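Local coordinates for type-2Aa cytolytic delta-endotoxin (Bacillus thuringiensis serovar kyushuensis, PDB 1CBY), which kills the larvae of dipteran insects by forming pores in the epithelial cell membrane of the insect midgut, at residues V46-P51 against T129-S134; G66-D69 against N74-F77; V109-L114 against A137-T142. All coordinates share one frame; numbering follows the deposited sequence.

Contact 1 of 3, residues V46-P51 against T129-S134; sequences VFYVQP and TSFWNS
Phe131, on helix 129-141, turns the edge of its ring toward the face of Tyr48, on strand 44-48, in an edge-to-face pair with centroids 5.9 Å apart and planes at 74°. The CB of each packs against the other's ring: Phe131 CB lies over one face of Tyr48, near the rim, while Tyr48 CB comes within 4.1 Å of Phe131 CD1. Tyr48 keeps CG anti to the backbone N (chi1 -175°), and with chi2 at -81° this turns one ring face to Phe131 CB. Ser130 CB approaches the Tyr48 ring at its edge, 4.5 Å from CE2.

Aliphatic packing continues toward the start of the strand, where Val46 CG1 touches Ser134 CB at 4.3 Å. Strand 46-48 and helix 129-134 run nearly antiparallel, their axes approaching to 10.0 Å, and Val46 lies nearest Ser134.

The polar groups of Ser134 and Tyr48 find their partners within the helix and just before it. Ser134 OG donates to Ser130 O at 3.0 Å from above the carbonyl plane, and the same oxygen accepts Ser134 N. Tyr48 OH bonds to Ser128 OG, just ahead of the helix. The strand's backbone pairs with strand 165-175 and, in parallel, with a strand of the second subunit of the protoxin dimer. Across the helix-strand contact itself, cohesion is therefore apolar and aromatic.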
loop_
_atom_site.group_PDB
_atom_site.type_symbol
_atom_site.label_atom_id
_atom_site.label_comp_id
_atom_site.label_asym_id
_atom_site.label_seq_id
_atom_site.Cartn_x
_atom_site.Cartn_y
_atom_site.Cartn_z
ATOM N N VAL A 46 2.620 7.313 2.504
ATOM C CA VAL A 46 3.141 6.866 1.214
ATOM C C VAL A 46 4.548 7.443 1.076
ATOM O O VAL A 46 4.728 8.664 1.073
ATOM C CB VAL A 46 2.254 7.347 0.036
ATOM C CG1 VAL A 46 2.891 6.988 -1.297
ATOM C CG2 VAL A 46 0.878 6.713 0.124
ATOM N N PHE A 47 5.541 6.559 1.011
ATOM C CA PHE A 47 6.949 6.945 0.896
ATOM C C PHE A 47 7.581 6.521 -0.426
ATOM O O PHE A 47 7.606 5.333 -0.756
ATOM C CB PHE A 47 7.781 6.296 2.013
ATOM C CG PHE A 47 7.707 6.996 3.349
ATOM C CD1 PHE A 47 6.903 8.111 3.539
ATOM C CD2 PHE A 47 8.457 6.524 4.424
ATOM C CE1 PHE A 47 6.849 8.743 4.774
ATOM C CE2 PHE A 47 8.408 7.148 5.661
ATOM C CZ PHE A 47 7.603 8.258 5.836
ATOM N N TYR A 48 8.118 7.490 -1.158
ATOM C CA TYR A 48 8.818 7.232 -2.416
ATOM C C TYR A 48 10.177 7.886 -2.182
ATOM O O TYR A 48 10.389 9.049 -2.535
ATOM C CB TYR A 48 8.099 7.889 -3.602
ATOM C CG TYR A 48 8.709 7.552 -4.949
ATOM C CD1 TYR A 48 9.843 8.220 -5.412
ATOM C CD2 TYR A 48 8.161 6.558 -5.755
ATOM C CE1 TYR A 48 10.415 7.909 -6.642
ATOM C CE2 TYR A 48 8.729 6.238 -6.990
ATOM C CZ TYR A 48 9.856 6.919 -7.426
ATOM O OH TYR A 48 10.423 6.613 -8.644
ATOM N N VAL A 49 11.073 7.156 -1.528
ATOM C CA VAL A 49 12.393 7.678 -1.189
ATOM C C VAL A 49 13.444 6.571 -1.240
ATOM O O VAL A 49 13.127 5.411 -1.505
ATOM C CB VAL A 49 12.397 8.266 0.258
ATOM C CG1 VAL A 49 11.355 9.376 0.406
ATOM C CG2 VAL A 49 12.134 7.159 1.280
ATOM N N GLN A 50 14.695 6.936 -0.975
ATOM C CA GLN A 50 15.794 5.978 -0.948
ATOM C C GLN A 50 16.007 5.536 0.504
ATOM O O GLN A 50 15.748 6.298 1.436
ATOM C CB GLN A 50 17.059 6.614 -1.524
ATOM C CG GLN A 50 16.962 6.875 -3.020
ATOM C CD GLN A 50 18.160 7.621 -3.565
ATOM O OE1 GLN A 50 18.014 8.642 -4.233
ATOM N NE2 GLN A 50 19.352 7.119 -3.284
ATOM N N PRO A 51 16.513 4.309 0.716
ATOM C CA PRO A 51 16.750 3.779 2.061
ATOM C C PRO A 51 17.412 4.740 3.043
ATOM O O PRO A 51 16.906 4.950 4.144
ATOM C CB PRO A 51 17.628 2.560 1.791
ATOM C CG PRO A 51 17.124 2.082 0.460
ATOM C CD PRO A 51 17.029 3.379 -0.306
ATOM N N THR A 129 6.113 7.280 -13.261
ATOM C CA THR A 129 4.807 6.672 -13.497
ATOM C C THR A 129 4.321 6.052 -12.191
ATOM O O THR A 129 3.200 6.305 -11.755
ATOM C CB THR A 129 4.896 5.580 -14.585
ATOM O OG1 THR A 129 5.483 6.136 -15.770
ATOM C CG2 THR A 129 3.515 5.032 -14.921
ATOM N N SER A 130 5.199 5.286 -11.549
ATOM C CA SER A 130 4.879 4.641 -10.285
ATOM C C SER A 130 4.411 5.649 -9.243
ATOM O O SER A 130 3.403 5.424 -8.578
ATOM C CB SER A 130 6.087 3.875 -9.750
ATOM O OG SER A 130 6.417 2.777 -10.586
ATOM N N PHE A 131 5.119 6.768 -9.118
ATOM C CA PHE A 131 4.734 7.779 -8.143
ATOM C C PHE A 131 3.329 8.293 -8.395
ATOM O O PHE A 131 2.482 8.257 -7.498
ATOM C CB PHE A 131 5.709 8.954 -8.119
ATOM C CG PHE A 131 5.262 10.086 -7.230
ATOM C CD1 PHE A 131 5.295 9.956 -5.843
ATOM C CD2 PHE A 131 4.779 11.270 -7.781
ATOM C CE1 PHE A 131 4.852 10.989 -5.015
ATOM C CE2 PHE A 131 4.331 12.311 -6.962
ATOM C CZ PHE A 131 4.369 12.167 -5.574
ATOM N N TRP A 132 3.068 8.754 -9.613
ATOM C CA TRP A 132 1.748 9.273 -9.942
ATOM C C TRP A 132 0.647 8.216 -9.873
ATOM O O TRP A 132 -0.531 8.542 -9.702
ATOM C CB TRP A 132 1.782 9.997 -11.284
ATOM C CG TRP A 132 2.597 11.234 -11.194
ATOM C CD1 TRP A 132 3.807 11.461 -11.775
ATOM C CD2 TRP A 132 2.300 12.394 -10.410
ATOM N NE1 TRP A 132 4.290 12.687 -11.394
ATOM C CE2 TRP A 132 3.387 13.283 -10.554
ATOM C CE3 TRP A 132 1.222 12.767 -9.592
ATOM C CZ2 TRP A 132 3.433 14.520 -9.913
ATOM C CZ3 TRP A 132 1.266 13.999 -8.954
ATOM C CH2 TRP A 132 2.368 14.861 -9.118
ATOM N N ASN A 133 1.033 6.950 -9.983
ATOM C CA ASN A 133 0.074 5.860 -9.872
ATOM C C ASN A 133 -0.247 5.709 -8.389
ATOM O O ASN A 133 -1.395 5.484 -8.018
ATOM C CB ASN A 133 0.650 4.553 -10.420
ATOM C CG ASN A 133 0.484 4.421 -11.927
ATOM O OD1 ASN A 133 1.046 3.511 -12.536
ATOM N ND2 ASN A 133 -0.289 5.317 -12.534
ATOM N N SER A 134 0.770 5.866 -7.545
ATOM C CA SER A 134 0.598 5.777 -6.099
ATOM C C SER A 134 -0.331 6.901 -5.673
ATOM O O SER A 134 -1.273 6.688 -4.913
ATOM C CB SER A 134 1.939 5.921 -5.378
ATOM O OG SER A 134 2.810 4.857 -5.723
#

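Contact 2 of 3, residues G66-D69 against N74-F77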
loop_
_atom_site.group_PDB
_atom_site.type_symbol
_atom_site.label_atom_id
_atom_site.label_comp_id
_atom_site.label_asym_id
_atom_site.label_seq_id
_atom_site.Cartn_x
_atom_site.Cartn_y
_atom_site.Cartn_z
ATOM N N GLY A 66 1.317 15.923 15.116
ATOM C CA GLY A 66 0.831 16.963 16.006
ATOM C C GLY A 66 -0.201 17.895 15.406
ATOM O O GLY A 66 -0.787 18.710 16.118
ATOM N N ALA A 67 -0.413 17.800 14.099
ATOM C CA ALA A 67 -1.389 18.648 13.431
ATOM C C ALA A 67 -2.792 18.069 13.573
ATOM O O ALA A 67 -3.776 18.770 13.351
ATOM C CB ALA A 67 -1.028 18.819 11.961
ATOM N N ILE A 68 -2.878 16.782 13.909
ATOM C CA ILE A 68 -4.166 16.105 14.092
ATOM C C ILE A 68 -4.626 16.311 15.532
ATOM O O ILE A 68 -3.951 15.879 16.465
ATOM C CB ILE A 68 -4.064 14.574 13.878
ATOM C CG1 ILE A 68 -3.255 14.239 12.620
ATOM C CG2 ILE A 68 -5.462 13.974 13.800
ATOM C CD1 ILE A 68 -3.882 14.709 11.335
ATOM N N ASP A 69 -5.769 16.968 15.710
ATOM C CA ASP A 69 -6.318 17.213 17.040
ATOM C C ASP A 69 -6.630 15.869 17.695
ATOM O O ASP A 69 -7.517 15.144 17.240
ATOM C CB ASP A 69 -7.596 18.046 16.939
ATOM C CG ASP A 69 -8.071 18.548 18.287
ATOM O OD1 ASP A 69 -8.356 17.716 19.173
ATOM O OD2 ASP A 69 -8.167 19.781 18.459
ATOM N N ASN A 74 -9.452 16.144 13.798
ATOM C CA ASN A 74 -9.444 16.969 12.600
ATOM C C ASN A 74 -8.044 17.515 12.390
ATOM O O ASN A 74 -7.317 17.759 13.352
ATOM C CB ASN A 74 -10.429 18.131 12.732
ATOM C CG ASN A 74 -10.620 18.884 11.424
ATOM O OD1 ASN A 74 -10.746 18.278 10.360
ATOM N ND2 ASN A 74 -10.647 20.207 11.497
ATOM N N PHE A 75 -7.658 17.682 11.132
ATOM C CA PHE A 75 -6.345 18.214 10.792
ATOM C C PHE A 75 -6.431 19.718 10.992
ATOM O O PHE A 75 -7.328 20.371 10.457
ATOM C CB PHE A 75 -6.027 17.896 9.333
ATOM C CG PHE A 75 -4.631 18.253 8.915
ATOM C CD1 PHE A 75 -3.575 17.383 9.159
ATOM C CD2 PHE A 75 -4.378 19.441 8.230
ATOM C CE1 PHE A 75 -2.289 17.683 8.725
ATOM C CE2 PHE A 75 -3.097 19.754 7.791
ATOM C CZ PHE A 75 -2.049 18.874 8.037
ATOM N N ASN A 76 -5.531 20.260 11.799
ATOM C CA ASN A 76 -5.524 21.688 12.067
ATOM C C ASN A 76 -4.471 22.364 11.204
ATOM O O ASN A 76 -3.269 22.256 11.463
ATOM C CB ASN A 76 -5.246 21.957 13.546
ATOM C CG ASN A 76 -5.406 23.415 13.905
ATOM O OD1 ASN A 76 -4.603 24.255 13.505
ATOM N ND2 ASN A 76 -6.461 23.731 14.635
ATOM N N PHE A 77 -4.933 23.072 10.181
ATOM C CA PHE A 77 -4.042 23.763 9.259
ATOM C C PHE A 77 -3.115 24.751 9.964
ATOM O O PHE A 77 -1.909 24.768 9.711
ATOM C CB PHE A 77 -4.852 24.485 8.181
ATOM C CG PHE A 77 -4.019 24.996 7.046
ATOM C CD1 PHE A 77 -3.243 24.121 6.290
ATOM C CD2 PHE A 77 -4.001 26.349 6.735
ATOM C CE1 PHE A 77 -2.461 24.585 5.239
ATOM C CE2 PHE A 77 -3.222 26.826 5.686
ATOM C CZ PHE A 77 -2.450 25.941 4.935
#
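Ala67 overlaps the ring of Phe75, its CB lying 3.7 Å from CE1 and also close to CD1 and CZ. Ile68 reaches the same ring differently: its CD1 arrives at the edge, in the ring plane, 3.5 Å from Phe75 CD1, and the two side chains cross at about a right angle. Phe75 holds CG anti to its backbone N (chi1 -173°), which directs the ring alongside 66-69 although its CB points away from that segment. Beyond these neighbours, Phe75 packs on Pro188 and Ala190 of strand 183-195, and both it and Ile68 touch Phe43.

The backbones meet in a single beta bridge, Ile68 with Phe75, whose CA atoms are 4.5 Å apart. Asn76 N donates to Ala67 O at 2.8 Å, and Asp69 N donates to Asn74 O at 2.9 Å. Both bonds are nearly straight at hydrogen, 167° and 174°.

Asp69 bonds the connection between the segments, and Asn76 caps the helix that follows. Asp69 OD1 accepts from the backbone N of Leu71 and of Asn72. Asn76 occupies the N-cap of helix 77-84, its OD1 accepting Lys79 N, while Phe75 O receives Lys218 NZ.

Two backbone bonds thus close a short turn within the loop between helices 54-63 and 77-84, with Ala67 and Ile68 packed against Phe75; the bonding of Asp69 and Asn76 is consistent with side-chain oxygens stabilising the turn and the start of the helix.

Contact 3 of 3, residues V109-L114 against A137-T142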
loop_
_atom_site.group_PDB
_atom_site.type_symbol
_atom_site.label_atom_id
_atom_site.label_comp_id
_atom_site.label_asym_id
_atom_site.label_seq_id
_atom_site.Cartn_x
_atom_site.Cartn_y
_atom_site.Cartn_z
ATOM N N VAL A 109 -14.204 11.022 -12.111
ATOM C CA VAL A 109 -13.899 12.391 -12.497
ATOM C C VAL A 109 -13.275 13.186 -11.360
ATOM O O VAL A 109 -12.337 13.961 -11.579
ATOM C CB VAL A 109 -15.159 13.133 -12.988
ATOM C CG1 VAL A 109 -14.771 14.474 -13.582
ATOM C CG2 VAL A 109 -15.905 12.290 -14.015
ATOM N N MET A 110 -13.781 12.984 -10.146
ATOM C CA MET A 110 -13.278 13.698 -8.971
ATOM C C MET A 110 -11.814 13.395 -8.680
ATOM O O MET A 110 -11.044 14.297 -8.348
ATOM C CB MET A 110 -14.141 13.391 -7.745
ATOM C CG MET A 110 -13.677 14.067 -6.466
ATOM S SD MET A 110 -14.958 14.056 -5.201
ATOM C CE MET A 110 -15.248 12.314 -5.026
ATOM N N VAL A 111 -11.421 12.136 -8.833
ATOM C CA VAL A 111 -10.039 11.740 -8.585
ATOM C C VAL A 111 -9.067 12.522 -9.477
ATOM O O VAL A 111 -7.979 12.912 -9.037
ATOM C CB VAL A 111 -9.855 10.224 -8.806
ATOM C CG1 VAL A 111 -8.391 9.835 -8.680
ATOM C CG2 VAL A 111 -10.681 9.462 -7.797
ATOM N N GLU A 112 -9.474 12.759 -10.722
ATOM C CA GLU A 112 -8.660 13.496 -11.685
ATOM C C GLU A 112 -8.458 14.938 -11.250
ATOM O O GLU A 112 -7.346 15.457 -11.314
ATOM C CB GLU A 112 -9.297 13.454 -13.071
ATOM C CG GLU A 112 -9.290 12.073 -13.712
ATOM C CD GLU A 112 -10.008 12.044 -15.051
ATOM O OE1 GLU A 112 -10.969 12.824 -15.239
ATOM O OE2 GLU A 112 -9.612 11.235 -15.913
ATOM N N GLN A 113 -9.528 15.587 -10.806
ATOM C CA GLN A 113 -9.427 16.967 -10.349
ATOM C C GLN A 113 -8.436 17.060 -9.197
ATOM O O GLN A 113 -7.488 17.846 -9.246
ATOM C CB GLN A 113 -10.788 17.485 -9.882
ATOM C CG GLN A 113 -11.250 18.760 -10.573
ATOM C CD GLN A 113 -10.306 19.941 -10.395
ATOM O OE1 GLN A 113 -10.544 20.823 -9.571
ATOM N NE2 GLN A 113 -9.250 19.981 -11.197
ATOM N N LEU A 114 -8.638 16.226 -8.181
ATOM C CA LEU A 114 -7.778 16.214 -7.002
ATOM C C LEU A 114 -6.321 15.905 -7.336
ATOM O O LEU A 114 -5.409 16.514 -6.773
ATOM C CB LEU A 114 -8.310 15.222 -5.964
ATOM C CG LEU A 114 -9.757 15.440 -5.499
ATOM C CD1 LEU A 114 -10.158 14.333 -4.555
ATOM C CD2 LEU A 114 -9.917 16.793 -4.832
ATOM N N ALA A 137 -3.896 6.070 -6.952
ATOM C CA ALA A 137 -4.429 4.946 -6.188
ATOM C C ALA A 137 -4.863 5.425 -4.796
ATOM O O ALA A 137 -5.969 5.125 -4.345
ATOM C CB ALA A 137 -3.394 3.865 -6.073
ATOM N N THR A 138 -4.004 6.200 -4.142
ATOM C CA THR A 138 -4.288 6.746 -2.824
ATOM C C THR A 138 -5.539 7.635 -2.852
ATOM O O THR A 138 -6.403 7.529 -1.974
ATOM C CB THR A 138 -3.077 7.555 -2.298
ATOM O OG1 THR A 138 -1.979 6.668 -2.042
ATOM C CG2 THR A 138 -3.422 8.288 -1.027
ATOM N N ILE A 139 -5.655 8.484 -3.871
ATOM C CA ILE A 139 -6.811 9.370 -3.985
ATOM C C ILE A 139 -8.082 8.548 -4.144
ATOM O O ILE A 139 -9.076 8.802 -3.468
ATOM C CB ILE A 139 -6.666 10.376 -5.152
ATOM C CG1 ILE A 139 -5.416 11.229 -4.947
ATOM C CG2 ILE A 139 -7.872 11.310 -5.210
ATOM C CD1 ILE A 139 -5.359 11.894 -3.592
ATOM N N LYS A 140 -8.029 7.529 -4.993
ATOM C CA LYS A 140 -9.179 6.661 -5.206
ATOM C C LYS A 140 -9.588 6.010 -3.883
ATOM O O LYS A 140 -10.776 5.886 -3.581
ATOM C CB LYS A 140 -8.848 5.562 -6.222
ATOM C CG LYS A 140 -8.689 6.021 -7.655
ATOM C CD LYS A 140 -8.417 4.820 -8.549
ATOM C CE LYS A 140 -8.318 5.194 -10.014
ATOM N NZ LYS A 140 -8.017 3.989 -10.835
ATOM N N GLY A 141 -8.590 5.612 -3.098
ATOM C CA GLY A 141 -8.836 4.968 -1.818
ATOM C C GLY A 141 -9.481 5.878 -0.789
ATOM O O GLY A 141 -9.978 5.414 0.232
ATOM N N THR A 142 -9.459 7.179 -1.054
ATOM C CA THR A 142 -10.054 8.152 -0.154
ATOM C C THR A 142 -11.574 8.168 -0.333
ATOM O O THR A 142 -12.300 8.657 0.529
ATOM C CB THR A 142 -9.473 9.561 -0.424
ATOM O OG1 THR A 142 -8.056 9.539 -0.203
ATOM C CG2 THR A 142 -10.106 10.609 0.483
#
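Ile139 makes the first substantial contact along 137-142, with its CG2 branch set between two residues of helix 107-122. That methyl lies 3.8 Å from Val111 CG1 and 3.8 Å from Leu114 CD1; Ile139 and Val111 lie alongside one another, pointing opposite ways, whereas Leu114 comes in at a slant. The rotamer of Ile139, with CG1 beside the backbone N (chi1 -59°) and CG2 anti to it, is what points CG2 at Val111 and Leu114. Ile139 and Leu114 also both pack on Phe191 of strand 183-195.

Lys140 follows, presenting its CG to both methyls of Val111, 4.0 Å from CG1 and 4.0 Å from CG2. Beyond CG the chain is extended and leads away from helix 107-122, carrying NZ to the second subunit, where it forms a salt bridge with Asp147 and a hydrogen bond with Thr148. Thr142, farther on, turns back on its own segment: its OG1 donates to Thr138 O.

The axes of the two short segments approach to 9.6 Å with a signed crossing angle of 127°. Helices 107-122 and 129-141, consecutive in the chain, form one of the helical layers packed on the beta-sheet in the alpha/beta fold of Cyt toxins.

Contacts 1 and 3 share helix 129-141, using its first and last turns, and touch directly: Val46 CG2 lies 3.6 Å from Thr138 OG1. The shared helix is packed against a strand near its start and another helix near its end. Their centres are 16 Å apart, their segments alternate along the chain, and both contacts also reach the second subunit. Contact 2 is separate, its nearest atoms about 13 Å from contact 1 and about 12 Å from contact 3. It lies across the chain's centre from contact 1, although in sequence it is nested inside the loop that contact 1 closes. Contacts 1, 2 and 3 all lie away from the proteolytic processing stops at Ser38 and Ser228.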